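Local coordinates for protein five-membered-cyclitol-phosphate synthase (Streptomyces citricolor, PDB 6K96) that binds nicotinamide-adenine-dinucleotide and a sodium ion and is probably a cyclitol-phosphate synthase related to the myo-inositol-1-phosphate synthases, at residues Glu24-Arg27 and Lys28-Ala31; Gly33-Glu36 and Ala37-Pro40. All coordinates share one frame; numbering follows the deposited sequence.

Contact 1 (Glu24-Arg27 and Lys28-Ala31); sequences ELYR and KMSA
Met-29 lies across the branched end of Leu-25 one helical turn earlier, its sulfur SD 3.3 Å from Leu-25 CD2. The two side chains cross at a slant. Leu-25 CB points away from the later turn, but with CG anti to the backbone N (chi1 -170°) the methyl CD2 swings back to reach the thioether. The same sulfur stands beside the ring of Tyr-26 in a Met-aromatic contact: SD is 5.1 Å from the ring centroid and 47° off the ring normal, an oblique approach. The thioether therefore links two consecutive residues of the preceding turn.

Beneath these side chains runs the i to i+4 ladder of an alpha-helix. Met-29 N bonds to Leu-25 O at 3.0 Å, and Lys-28 N to Glu-24 O forms another rung. Tyr-26 O takes Ser-30 N at 3.2 Å and, weakly, Ser-30 OG, because the serine hydroxyl folds back beside its own backbone N (chi1 -79°). On the exposed flank, Arg-27 NE forms a salt bridge with Glu-24 OE2 at 2.9 Å, meeting the carboxylate on its anti side.

This is the C-terminal part of helix 14-31, which follows strand 5-10 of the six-stranded parallel sheet. Tyr-26 is buried against the loop after the helix, where its hydroxyl bonds to Pro-40 O, and against the second subunit, whose Trp-277 meets its ring edge-to-face and whose Ala-278 N bonds to the same hydroxyl. Leu-25 also packs on Ala-278 of that subunit, so this face of the helix, its contact centred about 22 Å from the centre of the chain, belongs to a subunit interface.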
ATOM      1  N   GLU B  24      14.654 -30.179   7.812  1.00 53.72           N
ATOM      2  CA  GLU B  24      15.941 -30.091   8.571  1.00 57.15           C
ATOM      3  C   GLU B  24      16.014 -28.797   9.389  1.00 55.43           C
ATOM      4  O   GLU B  24      16.822 -28.788  10.340  1.00 57.08           O
ATOM      5  CB  GLU B  24      17.196 -30.140   7.694  1.00 60.66           C
ATOM      6  CG  GLU B  24      17.882 -31.512   7.680  1.00 64.52           C
ATOM      7  CD  GLU B  24      18.777 -31.888   8.872  1.00 65.84           C
ATOM      8  OE1 GLU B  24      19.689 -31.128   9.220  1.00 65.51           O
ATOM      9  OE2 GLU B  24      18.563 -32.959   9.451  1.00 70.05           O
ATOM     10  N   LEU B  25      15.285 -27.746   9.008  1.00 51.45           N
ATOM     11  CA  LEU B  25      15.166 -26.545   9.862  1.00 51.40           C
ATOM     12  C   LEU B  25      14.405 -26.949  11.122  1.00 51.92           C
ATOM     13  O   LEU B  25      14.928 -26.656  12.178  1.00 54.49           O
ATOM     14  CB  LEU B  25      14.483 -25.370   9.158  1.00 50.47           C
ATOM     15  CG  LEU B  25      14.546 -24.030   9.910  1.00 50.55           C
ATOM     16  CD1 LEU B  25      14.969 -22.894   9.005  1.00 51.44           C
ATOM     17  CD2 LEU B  25      13.229 -23.646  10.574  1.00 49.76           C
ATOM     18  N   TYR B  26      13.252 -27.617  11.027  1.00 51.43           N
ATOM     19  CA  TYR B  26      12.502 -28.066  12.229  1.00 51.91           C
ATOM     20  C   TYR B  26      13.364 -29.048  13.026  1.00 54.25           C
ATOM     21  O   TYR B  26      13.196 -29.052  14.228  1.00 54.89           O
ATOM     22  CB  TYR B  26      11.157 -28.711  11.885  1.00 50.88           C
ATOM     23  CG  TYR B  26      10.172 -27.720  11.350  1.00 49.49           C
ATOM     24  CD1 TYR B  26       9.635 -26.767  12.176  1.00 46.67           C
ATOM     25  CD2 TYR B  26       9.815 -27.701  10.005  1.00 49.99           C
ATOM     26  CE1 TYR B  26       8.774 -25.804  11.689  1.00 46.79           C
ATOM     27  CE2 TYR B  26       8.947 -26.740   9.498  1.00 48.34           C
ATOM     28  CZ  TYR B  26       8.421 -25.785  10.349  1.00 47.12           C
ATOM     29  OH  TYR B  26       7.550 -24.866   9.845  1.00 45.62           O
ATOM     30  N   ARG B  27      14.200 -29.883  12.391  1.00 57.51           N
ATOM     31  CA  ARG B  27      15.044 -30.853  13.138  1.00 61.27           C
ATOM     32  C   ARG B  27      16.009 -30.059  14.029  1.00 64.09           C
ATOM     33  O   ARG B  27      16.204 -30.473  15.184  1.00 64.36           O
ATOM     34  CB  ARG B  27      15.824 -31.813  12.233  1.00 61.07           C
ATOM     35  CG  ARG B  27      15.642 -33.268  12.652  1.00 62.15           C
ATOM     36  CD  ARG B  27      16.702 -34.287  12.261  1.00 62.80           C
ATOM     37  NE  ARG B  27      16.747 -34.667  10.855  1.00 62.67           N
ATOM     38  CZ  ARG B  27      15.805 -35.323  10.199  1.00 62.51           C
ATOM     39  NH1 ARG B  27      14.677 -35.683  10.792  1.00 61.51           N
ATOM     40  NH2 ARG B  27      16.002 -35.621   8.927  1.00 63.95           N
ATOM     41  N   LYS B  28      16.558 -28.962  13.491  1.00 65.52           N
ATOM     42  CA  LYS B  28      17.544 -28.058  14.136  1.00 67.20           C
ATOM     43  C   LYS B  28      16.863 -27.375  15.327  1.00 67.87           C
ATOM     44  O   LYS B  28      17.459 -27.383  16.429  1.00 68.17           O
ATOM     45  CB  LYS B  28      18.119 -27.057  13.121  1.00 69.64           C
ATOM     46  CG  LYS B  28      19.159 -26.079  13.662  1.00 73.31           C
ATOM     47  CD  LYS B  28      19.120 -24.662  13.059  1.00 75.97           C
ATOM     48  CE  LYS B  28      18.116 -23.740  13.745  1.00 78.42           C
ATOM     49  NZ  LYS B  28      18.070 -22.364  13.176  1.00 77.25           N
ATOM     50  N   MET B  29      15.653 -26.851  15.123  1.00 64.94           N
ATOM     51  CA  MET B  29      14.859 -26.156  16.174  1.00 65.29           C
ATOM     52  C   MET B  29      14.568 -27.114  17.344  1.00 65.52           C
ATOM     53  O   MET B  29      14.516 -26.600  18.494  1.00 64.89           O
ATOM     54  CB  MET B  29      13.548 -25.594  15.606  1.00 64.86           C
ATOM     55  CG  MET B  29      13.748 -24.332  14.739  1.00 65.09           C
ATOM     56  SD  MET B  29      12.276 -23.807  13.773  1.00 63.34           S
ATOM     57  CE  MET B  29      11.158 -23.344  15.095  1.00 64.71           C
ATOM     58  N   SER B  30      14.379 -28.422  17.081  1.00 62.47           N
ATOM     59  CA  SER B  30      14.188 -29.484  18.108  1.00 63.14           C
ATOM     60  C   SER B  30      15.407 -29.519  19.037  1.00 64.24           C
ATOM     61  O   SER B  30      15.233 -29.515  20.285  1.00 62.16           O
ATOM     62  CB  SER B  30      13.998 -30.846  17.510  1.00 63.41           C
ATOM     63  OG  SER B  30      12.685 -31.027  17.032  1.00 66.21           O
ATOM     64  N   ALA B  31      16.597 -29.607  18.440  1.00 62.34           N
ATOM     65  CA  ALA B  31      17.877 -29.599  19.173  1.00 62.38           C
ATOM     66  C   ALA B  31      17.947 -28.281  19.946  1.00 62.42           C
ATOM     67  O   ALA B  31      17.787 -28.298  21.133  1.00 64.82           O
ATOM     68  CB  ALA B  31      19.036 -29.765  18.222  1.00 62.19           C
TER

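Contact 2 (Gly33-Glu36 and Ala37-Pro40); sequences GVAE and ADFP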
ATOM      1  N   GLY B  33      16.106 -26.405  21.017  1.00 60.97           N
ATOM      2  CA  GLY B  33      15.254 -26.440  22.233  1.00 60.24           C
ATOM      3  C   GLY B  33      13.748 -26.480  21.990  1.00 59.48           C
ATOM      4  O   GLY B  33      13.062 -27.053  22.831  1.00 57.16           O
ATOM      5  N   VAL B  34      13.259 -25.946  20.862  1.00 59.06           N
ATOM      6  CA  VAL B  34      11.848 -25.528  20.615  1.00 56.70           C
ATOM      7  C   VAL B  34      10.945 -26.760  20.619  1.00 55.70           C
ATOM      8  O   VAL B  34      11.250 -27.740  19.883  1.00 54.91           O
ATOM      9  CB  VAL B  34      11.774 -24.770  19.276  1.00 57.80           C
ATOM     10  CG1 VAL B  34      10.368 -24.291  18.911  1.00 55.74           C
ATOM     11  CG2 VAL B  34      12.744 -23.591  19.287  1.00 58.75           C
ATOM     12  N   ALA B  35       9.876 -26.695  21.410  1.00 54.09           N
ATOM     13  CA  ALA B  35       8.778 -27.689  21.431  1.00 53.89           C
ATOM     14  C   ALA B  35       7.996 -27.576  20.127  1.00 52.41           C
ATOM     15  O   ALA B  35       7.925 -26.467  19.583  1.00 51.25           O
ATOM     16  CB  ALA B  35       7.860 -27.469  22.616  1.00 53.50           C
ATOM     17  N   GLU B  36       7.390 -28.669  19.681  1.00 53.40           N
ATOM     18  CA  GLU B  36       6.736 -28.729  18.343  1.00 54.97           C
ATOM     19  C   GLU B  36       5.413 -27.933  18.369  1.00 52.98           C
ATOM     20  O   GLU B  36       4.905 -27.553  17.274  1.00 52.57           O
ATOM     21  CB  GLU B  36       6.560 -30.190  17.890  1.00 56.98           C
ATOM     22  CG  GLU B  36       5.643 -31.029  18.771  1.00 58.76           C
ATOM     23  CD  GLU B  36       5.481 -32.460  18.283  1.00 60.61           C
ATOM     24  OE1 GLU B  36       4.411 -33.057  18.526  1.00 60.14           O
ATOM     25  OE2 GLU B  36       6.406 -32.961  17.617  1.00 62.12           O
ATOM     26  N   ALA B  37       4.829 -27.673  19.535  1.00 51.38           N
ATOM     27  CA  ALA B  37       3.609 -26.829  19.559  1.00 51.44           C
ATOM     28  C   ALA B  37       4.010 -25.386  19.216  1.00 49.66           C
ATOM     29  O   ALA B  37       3.144 -24.650  18.718  1.00 47.78           O
ATOM     30  CB  ALA B  37       2.859 -26.953  20.865  1.00 52.67           C
ATOM     31  N   ASP B  38       5.279 -25.029  19.420  1.00 49.53           N
ATOM     32  CA  ASP B  38       5.798 -23.669  19.132  1.00 50.48           C
ATOM     33  C   ASP B  38       6.420 -23.622  17.721  1.00 47.89           C
ATOM     34  O   ASP B  38       6.953 -22.535  17.344  1.00 46.98           O
ATOM     35  CB  ASP B  38       6.770 -23.217  20.238  1.00 51.52           C
ATOM     36  CG  ASP B  38       6.163 -23.140  21.636  1.00 54.00           C
ATOM     37  OD1 ASP B  38       4.976 -22.802  21.723  1.00 54.96           O
ATOM     38  OD2 ASP B  38       6.904 -23.415  22.659  1.00 53.90           O
ATOM     39  N   PHE B  39       6.382 -24.714  16.957  1.00 45.70           N
ATOM     40  CA  PHE B  39       6.877 -24.702  15.553  1.00 45.90           C
ATOM     41  C   PHE B  39       6.065 -23.704  14.725  1.00 44.42           C
ATOM     42  O   PHE B  39       4.832 -23.767  14.712  1.00 45.36           O
ATOM     43  CB  PHE B  39       6.772 -26.066  14.883  1.00 46.04           C
ATOM     44  CG  PHE B  39       7.798 -27.096  15.288  1.00 47.01           C
ATOM     45  CD1 PHE B  39       8.933 -26.750  15.994  1.00 46.79           C
ATOM     46  CD2 PHE B  39       7.625 -28.423  14.914  1.00 47.15           C
ATOM     47  CE1 PHE B  39       9.855 -27.720  16.344  1.00 48.26           C
ATOM     48  CE2 PHE B  39       8.556 -29.388  15.250  1.00 48.64           C
ATOM     49  CZ  PHE B  39       9.669 -29.032  15.974  1.00 49.39           C
ATOM     50  N   PRO B  40       6.722 -22.739  14.049  1.00 42.58           N
ATOM     51  CA  PRO B  40       6.020 -21.801  13.166  1.00 42.78           C
ATOM     52  C   PRO B  40       5.505 -22.483  11.888  1.00 41.77           C
ATOM     53  O   PRO B  40       6.249 -23.172  11.242  1.00 40.44           O
ATOM     54  CB  PRO B  40       7.089 -20.761  12.793  1.00 42.40           C
ATOM     55  CG  PRO B  40       8.398 -21.555  12.904  1.00 43.11           C
ATOM     56  CD  PRO B  40       8.177 -22.543  14.036  1.00 42.88           C
TER
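Asp-38 N donates to Ala-35 O at 3.0 Å, the shorter of two i to i+3 backbone bonds that curl residues 35 to 39 into a tight turn. Its N-H...O angle is 142°. One residue on, Phe-39 N makes a weak bond to Glu-36 O at 3.2 Å.

This double turn folds the Phe-39 ring back under Glu-36. Glu-36 CA lies 3.4 Å from the ring centroid and only 6° off the normal, a CH-pi contact over the middle of one face, and CB of the same residue covers that face near CE2. Phe-39 CG is anti to its carbonyl carbon (chi1 -76°), which lays the ring beneath the backbone of the turn. Val-34 adds an apolar fringe, its CG1 4.1 Å from Phe-39 CD1 and 4.0 Å from Asp-38 CB.

The glutamate chain continues extended beyond CG to a salt bridge between its OE2 and Arg-46 NE. Glu-36 thus separates its two roles: the aliphatic root and alpha carbon cover one face of the buried ring, while the charged end is paired outside the turn. The aromatic contact is probably held by dispersion and the weak polarity of the C-H groups, with the backbone bonds setting the turn's shape.

Contacts 1 and 2 follow one another along the chain, their centres about 9 Å apart: residues 24-31 end helix 14-31, and residues 33-40 form the loop that turns back along it towards strand 46-47. Gly-33, with positive phi, marks the reversal. The two pieces touch directly. Met-29 O lies 2.8 Å from Val-34 N, a probable hydrogen bond near the helix end, and Met-29 CE packs 3.3 Å from Pro-40 CD. The rings of Tyr-26 and Phe-39 meet with planes inclined at about 50°. Both contacts also touch the second subunit, consistent with helix end and loop contributing to the same interface.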